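Local coordinates for PadR family transcriptional regulator (Streptococcus pneumoniae, PDB 5ZQH), which probably binds operator DNA as a dimer through winged helix-turn-helix domains and so regulates transcription, as other PadR-family proteins do, at residues 20-24 with 25-29; 43-46 with 47-51; 81-84 with 85-89; 91-94 with 95-98. One frame throughout, in Å; residues are numbered along the deposited sequence.

Contact 1 of 4, residues 20-24 with 25-29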
loop_
_atom_site.group_PDB
_atom_site.type_symbol
_atom_site.label_atom_id
_atom_site.label_comp_id
_atom_site.label_asym_id
_atom_site.label_seq_id
_atom_site.Cartn_x
_atom_site.Cartn_y
_atom_site.Cartn_z
ATOM N N LYS A 20 -16.209 -1.569 15.607
ATOM C CA LYS A 20 -16.360 -1.604 17.056
ATOM C C LYS A 20 -15.236 -0.815 17.726
ATOM O O LYS A 20 -14.053 -1.001 17.425
ATOM C CB LYS A 20 -16.379 -3.049 17.566
ATOM C CG LYS A 20 -16.852 -3.199 19.001
ATOM C CD LYS A 20 -16.255 -4.439 19.644
ATOM C CE LYS A 20 -16.376 -4.403 21.164
ATOM N NZ LYS A 20 -15.421 -3.459 21.829
ATOM N N GLU A 21 -15.644 0.074 18.627
ATOM C CA GLU A 21 -14.772 0.820 19.526
ATOM C C GLU A 21 -13.849 -0.154 20.282
ATOM O O GLU A 21 -14.330 -1.011 21.035
ATOM C CB GLU A 21 -15.668 1.584 20.500
ATOM C CG GLU A 21 -15.047 2.791 21.170
ATOM C CD GLU A 21 -16.064 3.599 21.955
ATOM O OE1 GLU A 21 -17.204 3.780 21.456
ATOM O OE2 GLU A 21 -15.721 4.054 23.076
ATOM N N ARG A 22 -12.538 -0.033 20.057
ATOM C CA ARG A 22 -11.551 -0.984 20.599
ATOM C C ARG A 22 -10.368 -0.321 21.302
ATOM O O ARG A 22 -9.927 0.757 20.892
ATOM C CB ARG A 22 -11.014 -1.881 19.480
ATOM C CG ARG A 22 -11.894 -3.075 19.149
ATOM C CD ARG A 22 -11.157 -4.067 18.261
ATOM N NE ARG A 22 -12.023 -5.163 17.831
ATOM C CZ ARG A 22 -12.713 -5.199 16.691
ATOM N NH1 ARG A 22 -12.663 -4.193 15.819
ATOM N NH2 ARG A 22 -13.464 -6.258 16.423
ATOM N N TYR A 23 -9.853 -0.975 22.347
ATOM C CA TYR A 23 -8.592 -0.557 22.976
ATOM C C TYR A 23 -7.375 -1.301 22.403
ATOM O O TYR A 23 -7.526 -2.336 21.748
ATOM C CB TYR A 23 -8.652 -0.587 24.522
ATOM C CG TYR A 23 -8.801 -1.934 25.205
ATOM C CD1 TYR A 23 -7.679 -2.700 25.546
ATOM C CD2 TYR A 23 -10.063 -2.419 25.563
ATOM C CE1 TYR A 23 -7.815 -3.927 26.190
ATOM C CE2 TYR A 23 -10.210 -3.643 26.217
ATOM C CZ TYR A 23 -9.085 -4.395 26.522
ATOM O OH TYR A 23 -9.226 -5.604 27.161
ATOM N N GLY A 24 -6.185 -0.744 22.645
ATOM C CA GLY A 24 -4.909 -1.207 22.084
ATOM C C GLY A 24 -4.625 -2.702 22.070
ATOM O O GLY A 24 -4.238 -3.242 21.036
ATOM N N TYR A 25 -4.820 -3.363 23.213
ATOM C CA TYR A 25 -4.610 -4.816 23.335
ATOM C C TYR A 25 -5.549 -5.600 22.429
ATOM O O TYR A 25 -5.104 -6.505 21.718
ATOM C CB TYR A 25 -4.761 -5.289 24.789
ATOM C CG TYR A 25 -4.619 -6.790 25.001
ATOM C CD1 TYR A 25 -3.358 -7.377 25.161
ATOM C CD2 TYR A 25 -5.750 -7.627 25.070
ATOM C CE1 TYR A 25 -3.221 -8.747 25.367
ATOM C CE2 TYR A 25 -5.621 -9.000 25.273
ATOM C CZ TYR A 25 -4.355 -9.551 25.424
ATOM O OH TYR A 25 -4.206 -10.902 25.634
ATOM N N GLU A 26 -6.837 -5.255 22.461
ATOM C CA GLU A 26 -7.826 -6.004 21.697
ATOM C C GLU A 26 -7.748 -5.769 20.184
ATOM O O GLU A 26 -8.136 -6.642 19.416
ATOM C CB GLU A 26 -9.251 -5.881 22.274
ATOM C CG GLU A 26 -9.900 -4.506 22.280
ATOM C CD GLU A 26 -11.290 -4.519 22.903
ATOM O OE1 GLU A 26 -11.487 -5.182 23.947
ATOM O OE2 GLU A 26 -12.197 -3.867 22.344
ATOM N N LEU A 27 -7.208 -4.618 19.775
ATOM C CA LEU A 27 -6.923 -4.337 18.362
ATOM C C LEU A 27 -5.812 -5.218 17.799
ATOM O O LEU A 27 -5.956 -5.741 16.692
ATOM C CB LEU A 27 -6.601 -2.856 18.124
ATOM C CG LEU A 27 -7.732 -1.984 17.565
ATOM C CD1 LEU A 27 -7.493 -0.521 17.912
ATOM C CD2 LEU A 27 -7.913 -2.160 16.059
ATOM N N VAL A 28 -4.725 -5.388 18.560
ATOM C CA VAL A 28 -3.604 -6.264 18.171
ATOM C C VAL A 28 -4.086 -7.715 17.999
ATOM O O VAL A 28 -3.698 -8.395 17.039
ATOM C CB VAL A 28 -2.409 -6.164 19.168
ATOM C CG1 VAL A 28 -1.298 -7.161 18.839
ATOM C CG2 VAL A 28 -1.836 -4.751 19.184
ATOM N N GLN A 29 -4.956 -8.162 18.908
ATOM C CA GLN A 29 -5.504 -9.529 18.876
ATOM C C GLN A 29 -6.471 -9.756 17.722
ATOM O O GLN A 29 -6.475 -10.834 17.129
ATOM C CB GLN A 29 -6.154 -9.904 20.214
ATOM C CG GLN A 29 -5.207 -9.911 21.417
ATOM C CD GLN A 29 -4.117 -10.974 21.350
ATOM O OE1 GLN A 29 -4.226 -11.964 20.626
ATOM N NE2 GLN A 29 -3.063 -10.772 22.118
#
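At the N-terminal end of helix 24-34, where a short strand of the winged helix-turn-helix domain turns into the helix, the Y23 ring lies against the side chain of E26. Y23 occupies the N-cap position, and its carbonyl starts the helical bonding: L27 N donates to Y23 O at 3.0 Å, almost in line with the C=O bond. The next turn closes more weakly, V28 N to G24 O. E26 folds back over this first turn. With CG set between the backbone N and the carbonyl carbon (chi1 64°) and the chain extended beyond it, CG sits over the centre of the Y23 ring in a CH-pi contact, 4.0 Å from the centroid. The carboxylate is stacked on the ring with the two planes 29° apart, and OE1 comes to 3.0 Å from Y23 CE2. In PadR proteins this helix belongs to the DNA-binding domain, and strand 22-23 pairs with strand 69-75, whose Y72 meets the Y23 ring edge-to-face. OE2 of E26 forms a salt bridge with K20 NZ, its hydrogen bond weak (3.3 Å), and touches R22 CG. K20 NZ is held more firmly by E21 O, at 2.8 Å. On the inner side R22 CB packs against L27 CG at 3.8 Å, and both residues reach M16 of helix 3-19.

Contact 2 of 4, residues 43-46 with 47-51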
loop_
_atom_site.group_PDB
_atom_site.type_symbol
_atom_site.label_atom_id
_atom_site.label_comp_id
_atom_site.label_asym_id
_atom_site.label_seq_id
_atom_site.Cartn_x
_atom_site.Cartn_y
_atom_site.Cartn_z
ATOM N N THR A 43 4.486 -2.603 17.480
ATOM C CA THR A 43 4.526 -1.880 16.196
ATOM C C THR A 43 3.183 -1.248 15.826
ATOM O O THR A 43 3.110 -0.427 14.902
ATOM C CB THR A 43 4.973 -2.808 15.049
ATOM O OG1 THR A 43 4.451 -4.126 15.268
ATOM C CG2 THR A 43 6.498 -2.885 14.979
ATOM N N ILE A 44 2.138 -1.622 16.569
ATOM C CA ILE A 44 0.758 -1.193 16.320
ATOM C C ILE A 44 0.411 0.124 17.027
ATOM O O ILE A 44 -0.221 1.001 16.429
ATOM C CB ILE A 44 -0.253 -2.326 16.678
ATOM C CG1 ILE A 44 -0.002 -3.604 15.843
ATOM C CG2 ILE A 44 -1.707 -1.866 16.576
ATOM C CD1 ILE A 44 0.118 -3.428 14.333
ATOM N N TYR A 45 0.830 0.259 18.286
ATOM C CA TYR A 45 0.557 1.470 19.063
ATOM C C TYR A 45 1.201 2.761 18.499
ATOM O O TYR A 45 0.606 3.829 18.652
ATOM C CB TYR A 45 0.881 1.290 20.553
ATOM C CG TYR A 45 -0.134 1.936 21.475
ATOM C CD1 TYR A 45 -0.115 3.312 21.715
ATOM C CD2 TYR A 45 -1.117 1.171 22.107
ATOM C CE1 TYR A 45 -1.049 3.913 22.552
ATOM C CE2 TYR A 45 -2.056 1.759 22.945
ATOM C CZ TYR A 45 -2.017 3.138 23.165
ATOM O OH TYR A 45 -2.938 3.741 23.996
ATOM N N PRO A 46 2.402 2.675 17.859
ATOM C CA PRO A 46 2.880 3.840 17.090
ATOM C C PRO A 46 1.900 4.340 16.021
ATOM O O PRO A 46 1.738 5.561 15.869
ATOM C CB PRO A 46 4.163 3.324 16.437
ATOM C CG PRO A 46 4.680 2.333 17.409
ATOM C CD PRO A 46 3.476 1.670 18.015
ATOM N N LEU A 47 1.253 3.409 15.305
ATOM C CA LEU A 47 0.199 3.741 14.338
ATOM C C LEU A 47 -1.036 4.372 15.008
ATOM O O LEU A 47 -1.553 5.390 14.526
ATOM C CB LEU A 47 -0.186 2.512 13.496
ATOM C CG LEU A 47 -1.382 2.567 12.530
ATOM C CD1 LEU A 47 -1.135 3.540 11.381
ATOM C CD2 LEU A 47 -1.708 1.174 12.007
ATOM N N LEU A 48 -1.485 3.781 16.118
ATOM C CA LEU A 48 -2.581 4.334 16.915
ATOM C C LEU A 48 -2.255 5.734 17.426
ATOM O O LEU A 48 -3.123 6.608 17.424
ATOM C CB LEU A 48 -2.951 3.410 18.085
ATOM C CG LEU A 48 -3.563 2.028 17.807
ATOM C CD1 LEU A 48 -3.678 1.240 19.108
ATOM C CD2 LEU A 48 -4.920 2.122 17.121
ATOM N N GLN A 49 -1.003 5.934 17.841
ATOM C CA GLN A 49 -0.490 7.232 18.293
ATOM C C GLN A 49 -0.593 8.291 17.186
ATOM O O GLN A 49 -1.023 9.416 17.449
ATOM C CB GLN A 49 0.965 7.090 18.753
ATOM C CG GLN A 49 1.408 8.070 19.828
ATOM C CD GLN A 49 1.821 7.386 21.120
ATOM O OE1 GLN A 49 2.584 6.411 21.113
ATOM N NE2 GLN A 49 1.336 7.904 22.240
ATOM N N LYS A 50 -0.208 7.905 15.961
ATOM C CA LYS A 50 -0.227 8.769 14.780
ATOM C C LYS A 50 -1.642 9.206 14.403
ATOM O O LYS A 50 -1.881 10.396 14.190
ATOM C CB LYS A 50 0.469 8.087 13.599
ATOM C CG LYS A 50 0.742 8.995 12.399
ATOM C CD LYS A 50 1.682 8.340 11.397
ATOM C CE LYS A 50 0.942 7.438 10.420
ATOM N NZ LYS A 50 1.653 6.143 10.215
ATOM N N LEU A 51 -2.555 8.234 14.333
ATOM C CA LEU A 51 -3.970 8.447 14.036
ATOM C C LEU A 51 -4.674 9.346 15.059
ATOM O O LEU A 51 -5.468 10.200 14.675
ATOM C CB LEU A 51 -4.687 7.094 13.948
ATOM C CG LEU A 51 -4.851 6.207 12.702
ATOM C CD1 LEU A 51 -3.800 6.384 11.610
ATOM C CD2 LEU A 51 -4.903 4.757 13.162
#
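Y45 and L48 meet one turn apart at the start of helix 45-53, a methyl of the leucine lying over one face of the phenol ring. The two side chains cross at about a right angle, and a single methyl does the touching: L48 CD1 approaches Y45 CD2 at 3.9 Å and lies only slightly farther from CE2. L48 sends CG away from its own carbonyl carbon (chi1 -66°) and continues extended, which brings CD1 back toward the ring. The same methyl comes within 4.5 Å of I44 CG2. Q49 comes to another part of the tyrosine, its OE1 near the plane of the ring at the edge by CD1, with amide and ring planes 64° apart. The bend of the glutamine chain at chi2 (118°) turns OE1 toward the edge of the ring.

L47 makes its contact closer to the backbone, where its CB rests 3.3 Å from I44 O. That carbonyl also accepts from L48 N at 3.1 Å. Q49 N bonds in turn to Y45 O at 2.8 Å. P46 has no N-H to give, and in the first turn of the helix none is required; its carbonyl accepts from K50 N at 3.0 Å.

By its place in the winged helix-turn-helix fold, helix 45-53 probably corresponds to the recognition helix. Its buried side carries L47 and L48 onto V13 of helix 3-19, with L48 reaching also L27 of helix 24-34 and F73 of strand 69-75, while I44 packs on V28 and L31, and Y45 touches K71.

Contact 3 of 4, residues 81-84 with 85-89; sequences ERVS and VFWQQ
V83 and W87 run side by side along one flank of helix 77-101, pointing the same way. V83 places CG2 anti to its amide nitrogen, and this methyl meets the pyrrole part of the indole, 3.9 Å from W87 NE1 and 4.1 Å from CD1. W87 swings CG away from its own carbonyl carbon (chi1 -73°), and CD1 also comes to 3.3 Å from V83 O. The indole N-H is used elsewhere: NE1 donates to D15 OD1 of helix 3-19, which helps to fix the rotation of the ring. F86 takes a different first torsion, with CG opposite the backbone nitrogen (chi1 167°), and its CE2 lies over one face of the indole, offset toward the rim.

The helix to which these residues belong follows the wing of the DNA-binding domain and, as in other PadR proteins, serves dimerisation. Here F86 packs on L4 and W87 on V97 of the second subunit, while V83 touches D15 of its own chain.

S84 holds its hydroxyl between the backbone nitrogen and the carbonyl carbon (chi1 76°), and from there OG donates to E81 O at 2.9 Å. V85 N, also 2.9 Å away, reaches the same oxygen from the same face of the carbonyl plane, so two donors grip one acceptor. V85 adds its CG2, 3.3 Å from E81 O. Along the remaining turns F86 N bonds to R82 O, W87 N to V83 O, and Q88 N to S84 O at 3.1 Å. The extended glutamine chain lies against that last carbonyl, with CG 3.3 Å from S84 O.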
loop_
_atom_site.group_PDB
_atom_site.type_symbol
_atom_site.label_atom_id
_atom_site.label_comp_id
_atom_site.label_asym_id
_atom_site.label_seq_id
_atom_site.Cartn_x
_atom_site.Cartn_y
_atom_site.Cartn_z
ATOM N N GLU A 81 -14.052 9.244 7.111
ATOM C CA GLU A 81 -13.766 9.663 5.733
ATOM C C GLU A 81 -12.545 8.936 5.166
ATOM O O GLU A 81 -12.567 8.499 4.017
ATOM C CB GLU A 81 -13.537 11.174 5.660
ATOM C CG GLU A 81 -14.807 12.000 5.546
ATOM C CD GLU A 81 -14.582 13.456 5.904
ATOM O OE1 GLU A 81 -14.266 13.741 7.079
ATOM O OE2 GLU A 81 -14.728 14.317 5.014
ATOM N N ARG A 82 -11.494 8.814 5.982
ATOM C CA ARG A 82 -10.246 8.145 5.596
ATOM C C ARG A 82 -10.419 6.649 5.308
ATOM O O ARG A 82 -9.680 6.086 4.493
ATOM C CB ARG A 82 -9.156 8.351 6.664
ATOM C CG ARG A 82 -8.636 9.777 6.813
ATOM C CD ARG A 82 -7.710 10.219 5.686
ATOM N NE ARG A 82 -7.379 11.644 5.798
ATOM C CZ ARG A 82 -6.346 12.247 5.208
ATOM N NH1 ARG A 82 -5.495 11.562 4.449
ATOM N NH2 ARG A 82 -6.155 13.547 5.394
ATOM N N VAL A 83 -11.381 6.019 5.982
ATOM C CA VAL A 83 -11.663 4.593 5.797
ATOM C C VAL A 83 -12.559 4.332 4.577
ATOM O O VAL A 83 -12.395 3.311 3.899
ATOM C CB VAL A 83 -12.169 3.904 7.103
ATOM C CG1 VAL A 83 -13.563 4.362 7.507
ATOM C CG2 VAL A 83 -12.116 2.389 6.971
ATOM N N SER A 84 -13.486 5.252 4.295
ATOM C CA SER A 84 -14.266 5.201 3.055
ATOM C C SER A 84 -13.355 5.448 1.847
ATOM O O SER A 84 -13.500 4.783 0.827
ATOM C CB SER A 84 -15.448 6.179 3.083
ATOM O OG SER A 84 -15.020 7.513 2.883
ATOM N N VAL A 85 -12.418 6.393 1.995
ATOM C CA VAL A 85 -11.322 6.618 1.034
ATOM C C VAL A 85 -10.507 5.336 0.825
ATOM O O VAL A 85 -10.249 4.960 -0.321
ATOM C CB VAL A 85 -10.409 7.817 1.443
ATOM C CG1 VAL A 85 -9.053 7.777 0.742
ATOM C CG2 VAL A 85 -11.097 9.141 1.139
ATOM N N PHE A 86 -10.133 4.677 1.930
ATOM C CA PHE A 86 -9.406 3.400 1.903
ATOM C C PHE A 86 -10.111 2.308 1.094
ATOM O O PHE A 86 -9.479 1.678 0.242
ATOM C CB PHE A 86 -9.081 2.887 3.321
ATOM C CG PHE A 86 -8.613 1.446 3.354
ATOM C CD1 PHE A 86 -7.326 1.103 2.926
ATOM C CD2 PHE A 86 -9.467 0.430 3.790
ATOM C CE1 PHE A 86 -6.903 -0.221 2.937
ATOM C CE2 PHE A 86 -9.048 -0.894 3.807
ATOM C CZ PHE A 86 -7.764 -1.219 3.379
ATOM N N TRP A 87 -11.400 2.085 1.369
ATOM C CA TRP A 87 -12.158 1.041 0.672
ATOM C C TRP A 87 -12.375 1.317 -0.809
ATOM O O TRP A 87 -12.381 0.386 -1.613
ATOM C CB TRP A 87 -13.484 0.723 1.369
ATOM C CG TRP A 87 -13.308 -0.039 2.657
ATOM C CD1 TRP A 87 -13.766 0.325 3.890
ATOM C CD2 TRP A 87 -12.614 -1.285 2.839
ATOM N NE1 TRP A 87 -13.414 -0.616 4.828
ATOM C CE2 TRP A 87 -12.705 -1.614 4.214
ATOM C CE3 TRP A 87 -11.933 -2.158 1.974
ATOM C CZ2 TRP A 87 -12.134 -2.779 4.750
ATOM C CZ3 TRP A 87 -11.367 -3.321 2.507
ATOM C CH2 TRP A 87 -11.475 -3.620 3.885
ATOM N N GLN A 88 -12.534 2.590 -1.162
ATOM C CA GLN A 88 -12.601 2.994 -2.567
ATOM C C GLN A 88 -11.245 2.817 -3.258
ATOM O O GLN A 88 -11.180 2.299 -4.379
ATOM C CB GLN A 88 -13.103 4.431 -2.708
ATOM C CG GLN A 88 -14.549 4.608 -2.285
ATOM C CD GLN A 88 -15.026 6.035 -2.438
ATOM O OE1 GLN A 88 -15.121 6.777 -1.456
ATOM N NE2 GLN A 88 -15.326 6.432 -3.675
ATOM N N GLN A 89 -10.179 3.227 -2.574
ATOM C CA GLN A 89 -8.812 3.066 -3.077
ATOM C C GLN A 89 -8.393 1.598 -3.160
ATOM O O GLN A 89 -7.687 1.218 -4.087
ATOM C CB GLN A 89 -7.815 3.863 -2.238
ATOM C CG GLN A 89 -6.549 4.228 -2.995
ATOM C CD GLN A 89 -5.692 5.254 -2.281
ATOM O OE1 GLN A 89 -5.266 6.239 -2.883
ATOM N NE2 GLN A 89 -5.424 5.027 -0.997
#

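Contact 4 of 4, residues 91-94 with 95-98; sequences DDLS and QKVE
V97 N bonds to L93 O at 2.9 Å and E98 N to S94 O at 3.0 Å, the shortest of three backbone bonds that hold this turn of helix 77-101; K96 N to D92 O is longer, at 3.3 Å. S94 OG bonds back to W90 O. The charged interaction is a salt bridge between D92 and K96, and a long one: K96 NZ lies 3.4 Å from D92 OD2 and the hydrogen bond is weak. The lysine chain is extended throughout and crosses the aspartate obliquely, and its last methylene also touches the carboxylate, CE being 3.4 Å from OD2 and nearly as close to OD1. D92 brings the carboxylate over by setting CG opposite its amide nitrogen (chi1 175°). V97 CG2 rests 3.2 Å from L93 O, the carbonyl to which V97 N bonds. Farther out, L93 CD2 makes an apolar contact with the lysine shaft at K96 CD (4.1 Å).

This part of the helix lies against the second subunit. K96 makes a cation-pi contact with F36 of the second subunit and packs on its G35, L93 packs on L5 of that subunit's helix 3-19, and S94 and V97 meet W90 and W87 of the partner's own helix 77-101.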
loop_
_atom_site.group_PDB
_atom_site.type_symbol
_atom_site.label_atom_id
_atom_site.label_comp_id
_atom_site.label_asym_id
_atom_site.label_seq_id
_atom_site.Cartn_x
_atom_site.Cartn_y
_atom_site.Cartn_z
ATOM N N ASP A 91 -10.547 -1.068 -3.578
ATOM C CA ASP A 91 -11.340 -1.580 -4.703
ATOM C C ASP A 91 -10.769 -1.161 -6.063
ATOM O O ASP A 91 -10.736 -1.970 -6.997
ATOM C CB ASP A 91 -12.802 -1.126 -4.590
ATOM C CG ASP A 91 -13.597 -1.910 -3.544
ATOM O OD1 ASP A 91 -13.018 -2.363 -2.527
ATOM O OD2 ASP A 91 -14.826 -2.060 -3.734
ATOM N N ASP A 92 -10.321 0.096 -6.155
ATOM C CA ASP A 92 -9.750 0.661 -7.381
ATOM C C ASP A 92 -8.420 -0.009 -7.736
ATOM O O ASP A 92 -8.255 -0.496 -8.855
ATOM C CB ASP A 92 -9.607 2.191 -7.266
ATOM C CG ASP A 92 -8.906 2.826 -8.474
ATOM O OD1 ASP A 92 -9.414 2.721 -9.616
ATOM O OD2 ASP A 92 -7.845 3.454 -8.273
ATOM N N LEU A 93 -7.500 -0.053 -6.773
ATOM C CA LEU A 93 -6.162 -0.603 -6.998
ATOM C C LEU A 93 -6.155 -2.121 -7.215
ATOM O O LEU A 93 -5.321 -2.623 -7.971
ATOM C CB LEU A 93 -5.184 -0.178 -5.888
ATOM C CG LEU A 93 -4.860 1.324 -5.761
ATOM C CD1 LEU A 93 -4.143 1.617 -4.449
ATOM C CD2 LEU A 93 -4.055 1.850 -6.943
ATOM N N SER A 94 -7.096 -2.831 -6.586
ATOM C CA SER A 94 -7.257 -4.281 -6.774
ATOM C C SER A 94 -7.533 -4.658 -8.231
ATOM O O SER A 94 -6.870 -5.552 -8.760
ATOM C CB SER A 94 -8.347 -4.853 -5.856
ATOM O OG SER A 94 -8.026 -4.645 -4.490
ATOM N N GLN A 95 -8.488 -3.971 -8.868
ATOM C CA GLN A 95 -8.829 -4.233 -10.274
ATOM C C GLN A 95 -7.761 -3.772 -11.277
ATOM O O GLN A 95 -7.605 -4.377 -12.341
ATOM C CB GLN A 95 -10.243 -3.736 -10.643
ATOM C CG GLN A 95 -10.405 -2.238 -10.882
ATOM C CD GLN A 95 -11.616 -1.905 -11.750
ATOM O OE1 GLN A 95 -12.736 -2.339 -11.474
ATOM N NE2 GLN A 95 -11.395 -1.124 -12.800
ATOM N N LYS A 96 -7.021 -2.721 -10.916
ATOM C CA LYS A 96 -5.851 -2.267 -11.681
ATOM C C LYS A 96 -4.719 -3.304 -11.659
ATOM O O LYS A 96 -4.140 -3.616 -12.705
ATOM C CB LYS A 96 -5.322 -0.934 -11.134
ATOM C CG LYS A 96 -6.185 0.280 -11.429
ATOM C CD LYS A 96 -5.586 1.510 -10.771
ATOM C CE LYS A 96 -6.319 2.772 -11.178
ATOM N NZ LYS A 96 -5.574 3.984 -10.740
ATOM N N VAL A 97 -4.416 -3.809 -10.457
ATOM C CA VAL A 97 -3.346 -4.784 -10.219
ATOM C C VAL A 97 -3.650 -6.114 -10.919
ATOM O O VAL A 97 -2.759 -6.694 -11.552
ATOM C CB VAL A 97 -3.047 -4.952 -8.698
ATOM C CG1 VAL A 97 -2.227 -6.199 -8.399
ATOM C CG2 VAL A 97 -2.307 -3.736 -8.166
ATOM N N GLU A 98 -4.905 -6.566 -10.806
ATOM C CA GLU A 98 -5.429 -7.731 -11.543
ATOM C C GLU A 98 -5.141 -7.626 -13.048
ATOM O O GLU A 98 -4.591 -8.563 -13.641
ATOM C CB GLU A 98 -6.935 -7.902 -11.265
ATOM C CG GLU A 98 -7.702 -8.798 -12.231
ATOM C CD GLU A 98 -7.749 -10.248 -11.786
ATOM O OE1 GLU A 98 -8.643 -10.587 -10.975
ATOM O OE2 GLU A 98 -6.898 -11.048 -12.251
#

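Contacts 1 and 2 belong to the DNA-binding domain and touch each other, L27 CD1 meeting L48 CD2 at 3.8 Å and G24 CA lying 4.2 Å from Y45 CE2; contacts 3 and 4 follow one another on helix 77-101 and both reach the second subunit. Contact 1 is a surface feature at a helix start, built on a carboxylate and an aromatic ring, whereas contact 2, partly buried, relies on leucines with an exposed tyrosine. Contact 3 is largely superficial and combines an indole with a doubly used carbonyl. Contact 4, partly buried by the dimer, pairs opposite charges. The centres of contacts 1 and 4 lie about 29 Å apart, on opposite sides of the chain's centre.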